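Local coordinates for protein probable aminotransferase (PDB 5YKR) that is probably a pyridoxal-phosphate-dependent class-III aminotransferase, built as a dimer with its cofactor carried on a lysine, at residues H27-Q32 against D71-Q76; G107-L112 against A330-Q335; T114-W119 against A338-F343; L373-H378 against D451-L456; E387-T392 against H403-L408. One frame throughout, in Å; residues are numbered along the deposited sequence.

Contact 1: residues H27-Q32 against D71-Q76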
# COMPACT_ATOMS: atom_id res chain seq x y z
N HIS A 27 4.02 -0.52 33.13
CA HIS A 27 3.20 0.02 32.03
C HIS A 27 1.69 -0.24 32.20
O HIS A 27 1.03 -0.72 31.28
CB HIS A 27 3.72 -0.52 30.69
CG HIS A 27 5.21 -0.47 30.54
ND1 HIS A 27 6.04 -1.54 30.88
CD2 HIS A 27 6.04 0.52 30.13
CE1 HIS A 27 7.29 -1.20 30.65
NE2 HIS A 27 7.33 0.05 30.20
N PRO A 28 1.11 0.16 33.35
CA PRO A 28 -0.29 -0.22 33.57
C PRO A 28 -1.31 0.43 32.62
O PRO A 28 -2.30 -0.19 32.26
CB PRO A 28 -0.54 0.17 35.04
CG PRO A 28 0.44 1.27 35.31
CD PRO A 28 1.67 0.85 34.51
N ARG A 29 -1.08 1.67 32.23
CA ARG A 29 -1.99 2.33 31.33
C ARG A 29 -1.94 1.71 29.92
O ARG A 29 -2.97 1.57 29.30
CB ARG A 29 -1.74 3.83 31.29
CG ARG A 29 -1.99 4.52 32.60
CD ARG A 29 -1.60 5.97 32.57
NE ARG A 29 -2.41 6.75 31.66
CZ ARG A 29 -2.33 8.07 31.52
NH1 ARG A 29 -1.48 8.79 32.26
NH2 ARG A 29 -3.14 8.68 30.66
N SER A 30 -0.77 1.30 29.44
CA SER A 30 -0.73 0.56 28.16
C SER A 30 -1.47 -0.76 28.28
O SER A 30 -2.18 -1.14 27.34
CB SER A 30 0.71 0.38 27.65
OG SER A 30 1.15 1.59 27.09
N ALA A 31 -1.35 -1.43 29.43
CA ALA A 31 -2.07 -2.70 29.64
C ALA A 31 -3.59 -2.50 29.67
O ALA A 31 -4.33 -3.29 29.11
CB ALA A 31 -1.58 -3.40 30.90
N GLN A 32 -4.03 -1.44 30.31
CA GLN A 32 -5.45 -1.09 30.32
C GLN A 32 -5.93 -0.79 28.91
O GLN A 32 -7.02 -1.23 28.47
CB GLN A 32 -5.67 0.10 31.27
CG GLN A 32 -7.04 0.74 31.33
CD GLN A 32 -7.06 1.93 32.33
OE1 GLN A 32 -6.04 2.66 32.52
NE2 GLN A 32 -8.21 2.14 32.98
N ASP A 71 5.91 7.06 26.39
CA ASP A 71 4.66 6.30 26.37
C ASP A 71 3.57 6.95 27.26
O ASP A 71 3.80 7.94 27.93
CB ASP A 71 4.92 4.82 26.66
CG ASP A 71 5.24 4.50 28.11
OD1 ASP A 71 4.99 5.35 28.98
OD2 ASP A 71 5.69 3.35 28.35
N ILE A 72 2.39 6.36 27.27
CA ILE A 72 1.29 6.93 28.01
C ILE A 72 1.38 6.73 29.51
O ILE A 72 0.62 7.34 30.24
CB ILE A 72 -0.08 6.46 27.47
CG1 ILE A 72 -0.29 4.95 27.61
CG2 ILE A 72 -0.30 6.95 26.01
CD1 ILE A 72 -1.74 4.55 27.36
N ASP A 73 2.32 5.87 29.96
CA ASP A 73 2.67 5.75 31.37
C ASP A 73 3.76 6.75 31.80
O ASP A 73 4.20 6.71 32.94
CB ASP A 73 3.07 4.31 31.70
CG ASP A 73 1.87 3.38 31.73
OD1 ASP A 73 1.08 3.43 32.73
OD2 ASP A 73 1.72 2.59 30.76
N GLY A 74 4.23 7.60 30.88
CA GLY A 74 5.29 8.53 31.19
C GLY A 74 6.69 7.98 31.15
O GLY A 74 7.64 8.70 31.46
N GLN A 75 6.85 6.72 30.75
CA GLN A 75 8.16 6.15 30.58
C GLN A 75 8.80 6.73 29.34
O GLN A 75 8.11 6.93 28.30
CB GLN A 75 8.10 4.64 30.43
CG GLN A 75 7.58 3.92 31.65
CD GLN A 75 8.61 3.87 32.73
OE1 GLN A 75 8.50 4.57 33.70
NE2 GLN A 75 9.69 3.08 32.50
N GLN A 76 10.09 6.96 29.42
CA GLN A 76 10.88 7.54 28.32
C GLN A 76 11.84 6.52 27.80
O GLN A 76 12.43 5.77 28.57
CB GLN A 76 11.61 8.81 28.76
CG GLN A 76 10.63 9.93 29.07
CD GLN A 76 11.30 11.29 29.24
OE1 GLN A 76 12.20 11.70 28.49
NE2 GLN A 76 10.85 12.00 30.26
O HOH W 1 9.99 0.82 30.48
O HOH W 2 3.16 2.33 28.65
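With CG anti to its carbonyl carbon (chi1 -73°), D73 turns its carboxylate onto the first turn of helix 28-37 and takes a backbone N-H with each oxygen. R29 N gives to the syn lone pair of D73 OD1 at 2.8 Å (N-H...O 161°), and S30 N reaches D73 OD2 at 3.1 Å on the syn side, tilted from the carboxylate plane. The carboxylate thus satisfies two amides at the helix start, which would probably stabilise its charge. D73 OD2 also accepts from a water, 2.6 Å away, that bonds to S30 OG and, weakly, to D71 OD2. S30 OG also bonds to L60 N, and D71 OD2 to Y77 OH. On the H27 ring, ND1 is bonded to F23 O, and NE2 shares a water with Q75 NE2, from which the water accepts. D71 OD2 lies at the ring edge, 3.4 Å from H27 CD2. D71 OD1 accepts from Q75 N, just past the type I turn D71-G74. I72 O lies over one face of the R29 guanidinium. The contact sets the junction of helices 9-26 and 28-37 on the turn of the hairpin formed by strands 68-71 and 76-79, beside E115 of the second subunit.

Contact 2: residues G107-L112 against A330-Q335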
# COMPACT_ATOMS: atom_id res chain seq x y z
N GLY A 107 -3.72 20.49 -0.59
CA GLY A 107 -4.17 19.36 -1.37
C GLY A 107 -3.23 18.19 -1.26
O GLY A 107 -2.08 18.23 -1.75
N SER A 108 -3.75 17.12 -0.65
CA SER A 108 -2.93 15.93 -0.45
C SER A 108 -3.02 14.90 -1.56
O SER A 108 -2.04 14.20 -1.82
CB SER A 108 -3.25 15.26 0.88
OG SER A 108 -4.63 15.13 1.05
N THR A 109 -4.21 14.75 -2.15
CA THR A 109 -4.40 13.72 -3.18
C THR A 109 -5.35 14.20 -4.25
O THR A 109 -6.53 14.39 -4.01
CB THR A 109 -4.68 12.32 -2.58
OG1 THR A 109 -4.32 11.31 -3.54
CG2 THR A 109 -6.11 12.15 -2.03
N LEU A 110 -4.78 14.43 -5.45
CA LEU A 110 -5.51 15.04 -6.57
C LEU A 110 -5.61 14.20 -7.80
O LEU A 110 -6.20 14.60 -8.79
CB LEU A 110 -4.81 16.37 -6.89
CG LEU A 110 -4.92 17.41 -5.75
CD1 LEU A 110 -3.52 17.87 -5.47
CD2 LEU A 110 -5.92 18.47 -6.18
N MET A 111 -4.99 13.02 -7.78
CA MET A 111 -4.77 12.19 -8.97
C MET A 111 -3.98 12.96 -10.02
O MET A 111 -4.06 12.66 -11.22
CB MET A 111 -6.09 11.62 -9.51
CG MET A 111 -6.03 10.61 -10.61
SD MET A 111 -4.81 9.31 -10.35
CE MET A 111 -5.45 8.43 -8.94
N LEU A 112 -3.15 13.90 -9.56
CA LEU A 112 -2.38 14.78 -10.42
C LEU A 112 -1.02 15.05 -9.79
O LEU A 112 -0.87 15.00 -8.58
CB LEU A 112 -3.10 16.11 -10.63
CG LEU A 112 -4.37 16.05 -11.50
CD1 LEU A 112 -5.23 17.31 -11.34
CD2 LEU A 112 -4.00 15.81 -12.93
N ALA A 330 -1.25 6.28 -4.81
CA ALA A 330 0.17 6.23 -5.16
C ALA A 330 0.62 7.48 -5.92
O ALA A 330 -0.04 7.93 -6.84
CB ALA A 330 0.43 5.01 -5.99
N GLY A 331 1.80 7.98 -5.56
CA GLY A 331 2.35 9.13 -6.22
C GLY A 331 1.63 10.41 -5.93
O GLY A 331 1.60 11.32 -6.80
N ASN A 332 1.00 10.52 -4.76
CA ASN A 332 0.20 11.69 -4.45
C ASN A 332 1.01 12.90 -3.99
O ASN A 332 2.18 12.80 -3.65
CB ASN A 332 -1.00 11.36 -3.56
CG ASN A 332 -0.74 11.17 -2.12
OD1 ASN A 332 0.29 11.56 -1.56
ND2 ASN A 332 -1.77 10.59 -1.47
N ALA A 333 0.34 14.06 -3.97
CA ALA A 333 1.04 15.29 -3.65
C ALA A 333 1.70 15.26 -2.26
O ALA A 333 2.80 15.77 -2.07
CB ALA A 333 0.05 16.45 -3.74
N LEU A 334 1.01 14.65 -1.31
CA LEU A 334 1.55 14.61 0.06
C LEU A 334 2.80 13.75 0.12
O LEU A 334 3.81 14.15 0.73
CB LEU A 334 0.45 14.07 1.00
CG LEU A 334 0.73 14.27 2.46
CD1 LEU A 334 0.69 15.74 2.78
CD2 LEU A 334 -0.25 13.54 3.32
N GLN A 335 2.79 12.58 -0.53
CA GLN A 335 3.99 11.74 -0.60
C GLN A 335 5.15 12.48 -1.23
O GLN A 335 6.27 12.45 -0.73
CB GLN A 335 3.75 10.49 -1.44
CG GLN A 335 2.83 9.42 -0.83
CD GLN A 335 2.70 8.26 -1.84
OE1 GLN A 335 2.51 8.52 -3.05
NE2 GLN A 335 2.87 7.03 -1.40
O HOH W 3 -1.92 14.10 -6.03
O HOH W 4 1.48 14.03 -7.10
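S108 O points at the start of helix 333-346 and accepts from L334 N at 3.1 Å. Around this bond the packing is close: S108 CB meets L334 CB, G107 O lies 3.4 Å from A333 CB, and T109 OG1 touches N332 CB at 3.3 Å. L110 CD1 adds a looser apolar contact with A333 CB. Two waters add bridges: one accepts from L110 N and from A333 N and donates to L112 O, the other donates to L112 O and G331 O. The next shell fixes the helix end itself. N332 and Q335 form a capping box: Q335 N runs almost straight, at 171°, to N332 OD1, and Q335 OE1 accepts in return from N332 N at 3.0 Å. With chi1 at 78°, N332 CG sits between its own N and carbonyl carbon, which turns OD1 back over the first helical turn. The other end of this amide, ND2, bonds to G291 O of the second subunit, and in the conformer given S108 OG bonds to G290 O of that subunit. Q335 NE2 is held by P293 O and T136 O. The loop leading from helix 94-104 to helix 115-128 is thereby fitted to the N terminus of helix 333-346 at the dimer interface, with Q103 of helix 94-104 packed on A333 and L334.

Contact 3: residues T114-W119 against A338-F343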
# COMPACT_ATOMS: atom_id res chain seq x y z
N THR A 114 2.31 17.59 -8.90
CA THR A 114 2.65 18.94 -8.46
C THR A 114 4.08 19.27 -8.84
O THR A 114 4.81 18.42 -9.36
CB THR A 114 2.48 19.10 -6.96
OG1 THR A 114 3.46 18.26 -6.33
CG2 THR A 114 1.07 18.72 -6.51
N GLU A 115 4.54 20.49 -8.56
CA GLU A 115 5.93 20.83 -8.87
C GLU A 115 6.94 19.96 -8.12
O GLU A 115 8.05 19.77 -8.60
CB GLU A 115 6.20 22.32 -8.63
CG GLU A 115 5.53 23.21 -9.66
CD GLU A 115 5.67 24.69 -9.37
OE1 GLU A 115 5.99 25.09 -8.24
OE2 GLU A 115 5.47 25.45 -10.31
N ASP A 116 6.53 19.38 -7.00
CA ASP A 116 7.46 18.52 -6.28
C ASP A 116 7.81 17.29 -7.09
O ASP A 116 8.89 16.73 -6.95
CB ASP A 116 6.90 18.09 -4.94
CG ASP A 116 6.75 19.24 -3.93
OD1 ASP A 116 7.54 20.20 -4.05
OD2 ASP A 116 5.92 19.12 -2.99
N SER A 117 6.92 16.84 -7.98
CA SER A 117 7.27 15.70 -8.84
C SER A 117 8.43 15.99 -9.78
O SER A 117 9.24 15.09 -10.08
CB SER A 117 6.06 15.22 -9.65
OG SER A 117 5.63 16.14 -10.63
N LEU A 118 8.52 17.23 -10.23
CA LEU A 118 9.62 17.62 -11.12
C LEU A 118 10.95 17.46 -10.35
O LEU A 118 11.89 16.85 -10.88
CB LEU A 118 9.45 19.06 -11.60
CG LEU A 118 8.36 19.31 -12.61
CD1 LEU A 118 8.02 20.80 -12.61
CD2 LEU A 118 8.82 18.87 -13.96
N TRP A 119 11.01 18.01 -9.14
CA TRP A 119 12.22 18.00 -8.38
C TRP A 119 12.62 16.58 -7.99
O TRP A 119 13.78 16.15 -8.12
CB TRP A 119 12.06 18.91 -7.17
CG TRP A 119 13.35 19.11 -6.42
CD1 TRP A 119 14.18 20.18 -6.57
CD2 TRP A 119 13.98 18.24 -5.48
NE1 TRP A 119 15.28 20.01 -5.78
CE2 TRP A 119 15.15 18.85 -5.06
CE3 TRP A 119 13.63 17.02 -4.91
CZ2 TRP A 119 16.04 18.24 -4.16
CZ3 TRP A 119 14.49 16.45 -3.98
CH2 TRP A 119 15.67 17.04 -3.62
N ALA A 338 6.75 15.12 1.03
CA ALA A 338 7.56 14.49 2.07
C ALA A 338 8.85 13.92 1.52
O ALA A 338 9.90 14.01 2.18
CB ALA A 338 6.75 13.42 2.80
N MET A 339 8.80 13.30 0.36
CA MET A 339 10.01 12.78 -0.30
C MET A 339 10.99 13.90 -0.63
O MET A 339 12.21 13.75 -0.48
CB MET A 339 9.68 12.02 -1.61
CG MET A 339 8.98 10.74 -1.38
SD MET A 339 8.71 9.98 -3.03
CE MET A 339 7.77 8.59 -2.38
N ARG A 340 10.46 15.01 -1.14
CA ARG A 340 11.33 16.11 -1.50
C ARG A 340 12.09 16.59 -0.27
O ARG A 340 13.32 16.75 -0.31
CB ARG A 340 10.56 17.23 -2.16
CG ARG A 340 11.40 18.47 -2.45
CD ARG A 340 10.65 19.43 -3.28
NE ARG A 340 11.48 20.56 -3.68
CZ ARG A 340 11.10 21.47 -4.57
NH1 ARG A 340 9.87 21.42 -5.12
NH2 ARG A 340 11.99 22.37 -4.93
N ALA A 341 11.36 16.80 0.84
CA ALA A 341 12.03 17.21 2.05
C ALA A 341 13.05 16.19 2.52
O ALA A 341 14.14 16.53 2.99
CB ALA A 341 11.02 17.48 3.14
N THR A 342 12.70 14.91 2.43
CA THR A 342 13.61 13.88 2.86
C THR A 342 14.90 13.87 2.07
O THR A 342 16.01 13.81 2.65
CB THR A 342 12.89 12.50 2.79
OG1 THR A 342 11.78 12.52 3.69
CG2 THR A 342 13.85 11.38 3.15
N PHE A 343 14.79 13.86 0.74
CA PHE A 343 15.97 13.81 -0.08
C PHE A 343 16.79 15.10 -0.03
O PHE A 343 18.03 15.06 -0.05
CB PHE A 343 15.63 13.45 -1.51
CG PHE A 343 15.03 12.07 -1.68
CD1 PHE A 343 15.66 10.95 -1.16
CD2 PHE A 343 13.88 11.88 -2.41
CE1 PHE A 343 15.13 9.67 -1.31
CE2 PHE A 343 13.35 10.60 -2.61
CZ PHE A 343 13.96 9.52 -2.03
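The guanidinium of R340 lies flat on the indole of W119, planes 11° apart and centres 4.1 Å from each other. Its position is off-centre: R340 CZ stands over the five-membered ring, with NH2 reaching W119 CD1 at 3.5 Å, while further back along the chain R340 CG makes a CH-pi contact with the six-membered ring. The arginine thus crosses the face obliquely. Both side chains leave their helices with CG anti to the backbone N, and the R340 chain stays extended from CG to NE. D116 comes to the guanidinium at its edge, the carboxylate plane nearly perpendicular to it. R340 NH1 gives a hydrogen bond of 2.8 Å to D116 OD1 at 148°, part of a salt bridge; the oxygen is somewhat tilted from the guanidinium plane and is met nearly along its C-O axis. At the far end of the indole, W119 CZ3 meets F343 CB at 4.0 Å, near the ring plane. These side chains link helices 115-128 and 333-346, whose short segments run at 37° and approach to 9.6 Å between axes. The carboxylate uses the edge of the guanidinium and the indole its face, so the salt bridge and the stack do not compete, and the carboxylate would probably offset the charge.

Contact 4: residues L373-H378 against D451-L456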
# COMPACT_ATOMS: atom_id res chain seq x y z
N LEU A 373 32.39 -12.26 27.07
CA LEU A 373 31.56 -13.32 27.62
C LEU A 373 31.73 -14.65 26.89
O LEU A 373 31.07 -15.63 27.25
CB LEU A 373 30.11 -12.88 27.63
CG LEU A 373 29.78 -11.63 28.45
CD1 LEU A 373 28.30 -11.30 28.33
CD2 LEU A 373 30.18 -11.78 29.92
N ARG A 374 32.58 -14.69 25.86
CA ARG A 374 32.90 -15.91 25.10
C ARG A 374 31.67 -16.51 24.46
O ARG A 374 31.54 -17.73 24.30
CB ARG A 374 33.68 -16.92 25.97
CG ARG A 374 34.96 -16.33 26.56
CD ARG A 374 35.80 -17.44 27.22
NE ARG A 374 37.03 -16.86 27.77
CZ ARG A 374 37.85 -17.42 28.63
NH1 ARG A 374 37.63 -18.67 29.07
NH2 ARG A 374 38.90 -16.74 29.06
N LEU A 375 30.74 -15.66 24.06
CA LEU A 375 29.51 -16.16 23.45
C LEU A 375 29.77 -16.59 22.02
O LEU A 375 30.47 -15.88 21.29
CB LEU A 375 28.41 -15.11 23.52
CG LEU A 375 27.79 -14.87 24.86
CD1 LEU A 375 27.05 -13.54 24.86
CD2 LEU A 375 26.87 -16.01 25.24
N PRO A 376 29.13 -17.67 21.56
CA PRO A 376 29.29 -18.14 20.18
C PRO A 376 28.36 -17.37 19.25
O PRO A 376 27.56 -17.95 18.51
CB PRO A 376 28.87 -19.62 20.30
CG PRO A 376 27.82 -19.63 21.37
CD PRO A 376 28.28 -18.60 22.35
N TRP A 377 28.49 -16.05 19.29
CA TRP A 377 27.63 -15.12 18.55
C TRP A 377 28.56 -14.16 17.78
O TRP A 377 29.76 -14.07 18.05
CB TRP A 377 26.80 -14.26 19.50
CG TRP A 377 25.81 -14.94 20.43
CD1 TRP A 377 25.67 -16.27 20.67
CD2 TRP A 377 24.86 -14.29 21.27
NE1 TRP A 377 24.68 -16.49 21.57
CE2 TRP A 377 24.17 -15.28 21.97
CE3 TRP A 377 24.49 -12.95 21.46
CZ2 TRP A 377 23.14 -14.98 22.84
CZ3 TRP A 377 23.48 -12.67 22.32
CH2 TRP A 377 22.82 -13.68 23.02
N HIS A 378 27.98 -13.41 16.83
CA HIS A 378 28.77 -12.37 16.15
C HIS A 378 27.86 -11.20 15.83
O HIS A 378 26.63 -11.34 15.85
CB HIS A 378 29.46 -12.86 14.86
CG HIS A 378 28.51 -13.15 13.75
ND1 HIS A 378 27.77 -14.30 13.69
CD2 HIS A 378 28.13 -12.38 12.71
CE1 HIS A 378 26.95 -14.22 12.64
NE2 HIS A 378 27.17 -13.07 12.02
N ASP A 451 24.62 -5.97 30.85
CA ASP A 451 23.97 -6.36 32.09
C ASP A 451 23.07 -7.59 31.89
O ASP A 451 23.08 -8.50 32.72
CB ASP A 451 23.15 -5.24 32.70
CG ASP A 451 23.99 -4.09 33.26
OD1 ASP A 451 25.24 -4.20 33.35
OD2 ASP A 451 23.35 -3.07 33.59
N CYS A 452 22.26 -7.56 30.84
CA CYS A 452 21.32 -8.65 30.59
C CYS A 452 22.06 -9.97 30.38
O CYS A 452 21.72 -11.00 31.01
CB CYS A 452 20.45 -8.33 29.37
SG CYS A 452 19.18 -9.55 29.05
N LEU A 453 23.05 -9.95 29.50
CA LEU A 453 23.81 -11.14 29.20
C LEU A 453 24.59 -11.63 30.41
O LEU A 453 24.67 -12.85 30.63
CB LEU A 453 24.73 -10.95 28.00
CG LEU A 453 24.00 -10.74 26.68
CD1 LEU A 453 24.95 -10.27 25.59
CD2 LEU A 453 23.34 -12.02 26.26
N GLY A 454 25.10 -10.71 31.23
CA GLY A 454 25.80 -11.11 32.43
C GLY A 454 24.87 -11.80 33.42
O GLY A 454 25.27 -12.79 34.05
N GLU A 455 23.63 -11.30 33.55
CA GLU A 455 22.65 -11.94 34.44
C GLU A 455 22.35 -13.35 33.98
O GLU A 455 22.22 -14.26 34.80
CB GLU A 455 21.35 -11.14 34.58
CG GLU A 455 21.44 -9.93 35.49
CD GLU A 455 20.07 -9.34 35.81
OE1 GLU A 455 19.14 -10.12 36.15
OE2 GLU A 455 19.91 -8.08 35.69
N LEU A 456 22.25 -13.55 32.68
CA LEU A 456 22.02 -14.85 32.08
C LEU A 456 23.15 -15.85 32.29
O LEU A 456 22.88 -17.02 32.44
CB LEU A 456 21.62 -14.70 30.59
CG LEU A 456 20.27 -13.96 30.34
CD1 LEU A 456 20.06 -13.69 28.86
CD2 LEU A 456 19.06 -14.63 30.97
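W377 lies beneath L375 and beside L453: L375 CD1 sits over the centre of one face of the indole, 4.2 Å above its plane, and L453 CD2 comes obliquely to the outer end of the six-membered ring, 3.7 Å from W377 CH2 and 4.0 Å from W377 CZ3. The aromatic ring of F390 also meets the indole, at about 40° between planes. L453 serves three neighbours with three different carbons. Its CD2 takes the indole, its CD1 meets L375 CD1 at 4.0 Å, and its CB receives L373 CD1 at 3.6 Å, the tightest of these approaches. With L453 CG anti to the carbonyl carbon (chi1 -66°) and CD1 continuing the chain outward (chi2 168°), the methyls part toward L375 and W377. On the other side, L373 follows helix 349-372, and R374, with positive phi, makes a Schellman motif; the chain then passes L375 and an inverse gamma turn centred on P376 before W377. That irregular path brings three apolar side chains to L453. L370 of helix 349-372 packs on L375 and W377, and L413 of helix 407-418 on L453. The one polar atom of the indole, NE1, is satisfied away from L453, by F5 O near the N terminus. The contact between the segments is thus purely apolar, joining helix 439-456 to the linker by methyl and ring contacts alone.

Contact 5: residues E387-T392 against H403-L408; sequences EYLFMT and HARNGL
A404 and F390 meet where an inverse gamma turn centred on F390 follows strand 385-389, the middle strand of the small three-stranded antiparallel sheet in the C-terminal part of this class-III aminotransferase chain. F390 N gives a hydrogen bond of 3.0 Å to A404 O, with an N-H...O angle of 156°; the amide lies in the carbonyl plane, on a lone pair of the oxygen. The same oxygen comes obliquely to the phenyl ring, 3.4 Å from F390 CD2. F390 CG stands anti to its own carbonyl carbon (chi1 -47°), which lays the ring beside 403-408, and N406 N lies at the ring edge, 3.9 Å from F390 CE2. The A404 methyl is met by two side chains, through M391 SD at 3.7 Å and L389 CD2 at 4.0 Å from A404 CB. L389 CD2 also touches R405 CD at 3.6 Å, the two side chains crossing at about a right angle. The R405 chain is bent at chi2 and chi3; its NE makes a salt bridge with E410, and NH2 bonds to F427 O. N406 OD1 caps I409 N at the start of helix 407-418. E387 OE2 accepts from N429 N, and R405 NH1, 4.2 Å from E387 OE2, is only a nearby opposite charge: that oxygen lies well out of the guanidinium plane, and no N-H points at it.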
# COMPACT_ATOMS: atom_id res chain seq x y z
N GLU A 387 23.47 -5.57 13.60
CA GLU A 387 22.69 -6.73 14.07
C GLU A 387 23.62 -7.86 14.45
O GLU A 387 24.57 -8.16 13.73
CB GLU A 387 21.72 -7.18 12.97
CG GLU A 387 20.83 -8.36 13.33
CD GLU A 387 19.50 -8.40 12.58
OE1 GLU A 387 19.37 -7.64 11.57
OE2 GLU A 387 18.62 -9.22 12.97
N TYR A 388 23.25 -8.54 15.54
CA TYR A 388 23.95 -9.75 15.94
C TYR A 388 23.09 -11.03 15.67
O TYR A 388 21.86 -10.96 15.44
CB TYR A 388 24.42 -9.68 17.38
CG TYR A 388 23.40 -9.25 18.38
CD1 TYR A 388 22.59 -10.19 19.05
CD2 TYR A 388 23.24 -7.91 18.70
CE1 TYR A 388 21.63 -9.78 19.96
CE2 TYR A 388 22.30 -7.51 19.65
CZ TYR A 388 21.54 -8.45 20.29
OH TYR A 388 20.59 -8.12 21.21
N LEU A 389 23.78 -12.15 15.61
CA LEU A 389 23.19 -13.45 15.31
C LEU A 389 23.85 -14.45 16.24
O LEU A 389 25.05 -14.33 16.58
CB LEU A 389 23.50 -13.86 13.86
CG LEU A 389 22.51 -13.69 12.73
CD1 LEU A 389 23.16 -14.08 11.41
CD2 LEU A 389 21.17 -14.41 12.99
N PHE A 390 23.09 -15.50 16.60
CA PHE A 390 23.57 -16.47 17.61
C PHE A 390 24.35 -17.62 16.94
O PHE A 390 24.03 -18.79 17.11
CB PHE A 390 22.42 -17.02 18.44
CG PHE A 390 21.45 -15.99 18.98
CD1 PHE A 390 21.88 -14.74 19.42
CD2 PHE A 390 20.11 -16.29 19.08
CE1 PHE A 390 20.97 -13.81 19.91
CE2 PHE A 390 19.19 -15.39 19.59
CZ PHE A 390 19.62 -14.14 19.99
N MET A 391 25.39 -17.25 16.20
CA MET A 391 26.33 -18.22 15.65
C MET A 391 27.73 -17.56 15.60
O MET A 391 27.87 -16.32 15.59
CB MET A 391 25.87 -18.68 14.26
CG MET A 391 25.72 -17.57 13.22
SD MET A 391 24.95 -18.03 11.67
CE MET A 391 26.24 -19.08 10.95
N THR A 392 28.75 -18.40 15.59
CA THR A 392 30.11 -17.89 15.74
C THR A 392 30.62 -17.01 14.57
O THR A 392 31.34 -16.05 14.78
CB THR A 392 31.09 -19.06 15.99
OG1 THR A 392 30.76 -19.62 17.25
CG2 THR A 392 32.47 -18.59 16.06
N HIS A 403 18.98 -20.72 11.42
CA HIS A 403 19.21 -21.57 12.63
C HIS A 403 19.73 -20.81 13.83
O HIS A 403 19.65 -21.31 14.99
CB HIS A 403 20.22 -22.65 12.33
CG HIS A 403 19.74 -23.62 11.32
ND1 HIS A 403 18.81 -24.60 11.63
CD2 HIS A 403 20.06 -23.82 10.01
CE1 HIS A 403 18.56 -25.32 10.55
NE2 HIS A 403 19.33 -24.89 9.57
N ALA A 404 20.25 -19.62 13.59
CA ALA A 404 20.86 -18.77 14.64
C ALA A 404 19.94 -17.70 15.23
O ALA A 404 20.43 -16.62 15.71
CB ALA A 404 22.07 -18.13 14.02
N ARG A 405 18.64 -17.99 15.16
CA ARG A 405 17.56 -17.18 15.68
C ARG A 405 16.84 -18.03 16.76
O ARG A 405 16.80 -19.25 16.69
CB ARG A 405 16.62 -16.71 14.52
CG ARG A 405 17.30 -15.78 13.46
CD ARG A 405 17.70 -14.37 13.98
NE ARG A 405 16.53 -13.69 14.50
CZ ARG A 405 15.75 -12.85 13.81
NH1 ARG A 405 16.06 -12.47 12.54
NH2 ARG A 405 14.67 -12.32 14.40
N ASN A 406 16.30 -17.37 17.79
CA ASN A 406 15.60 -18.02 18.89
C ASN A 406 14.64 -17.06 19.53
O ASN A 406 15.06 -16.01 20.05
CB ASN A 406 16.58 -18.56 19.93
CG ASN A 406 15.87 -19.30 21.06
OD1 ASN A 406 15.47 -18.72 22.10
ND2 ASN A 406 15.61 -20.60 20.80
N GLY A 407 13.35 -17.41 19.53
CA GLY A 407 12.31 -16.53 19.99
C GLY A 407 12.43 -16.10 21.44
O GLY A 407 12.21 -14.92 21.81
N LEU A 408 12.77 -17.06 22.29
CA LEU A 408 12.82 -16.82 23.72
C LEU A 408 14.00 -15.91 24.11
O LEU A 408 13.81 -14.95 24.87
CB LEU A 408 12.89 -18.14 24.49
CG LEU A 408 13.10 -17.99 26.00
CD1 LEU A 408 11.99 -17.21 26.67
CD2 LEU A 408 13.24 -19.33 26.69

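In the fold
From the N terminus, contact 1 closes first, tying the junction of helices 9-26 and 28-37 to the hairpin of strands 68-71 and 76-79; it is in series with all the others. Contacts 2 and 3 cross: their segments alternate along the chain, both use helix 333-346, and they touch where A333 CB packs on T114 CG2. Together they join the region from 107 to 119 to that helix. Contact 5 is nested inside the loop closed by contact 4, and the two meet through H378, which bonds to L389 and M391. Contacts 2 and 3 lie on the opposite side of the chain's centre from contacts 4 and 5. Contacts 1, 2, 3 and 5 touch the second subunit.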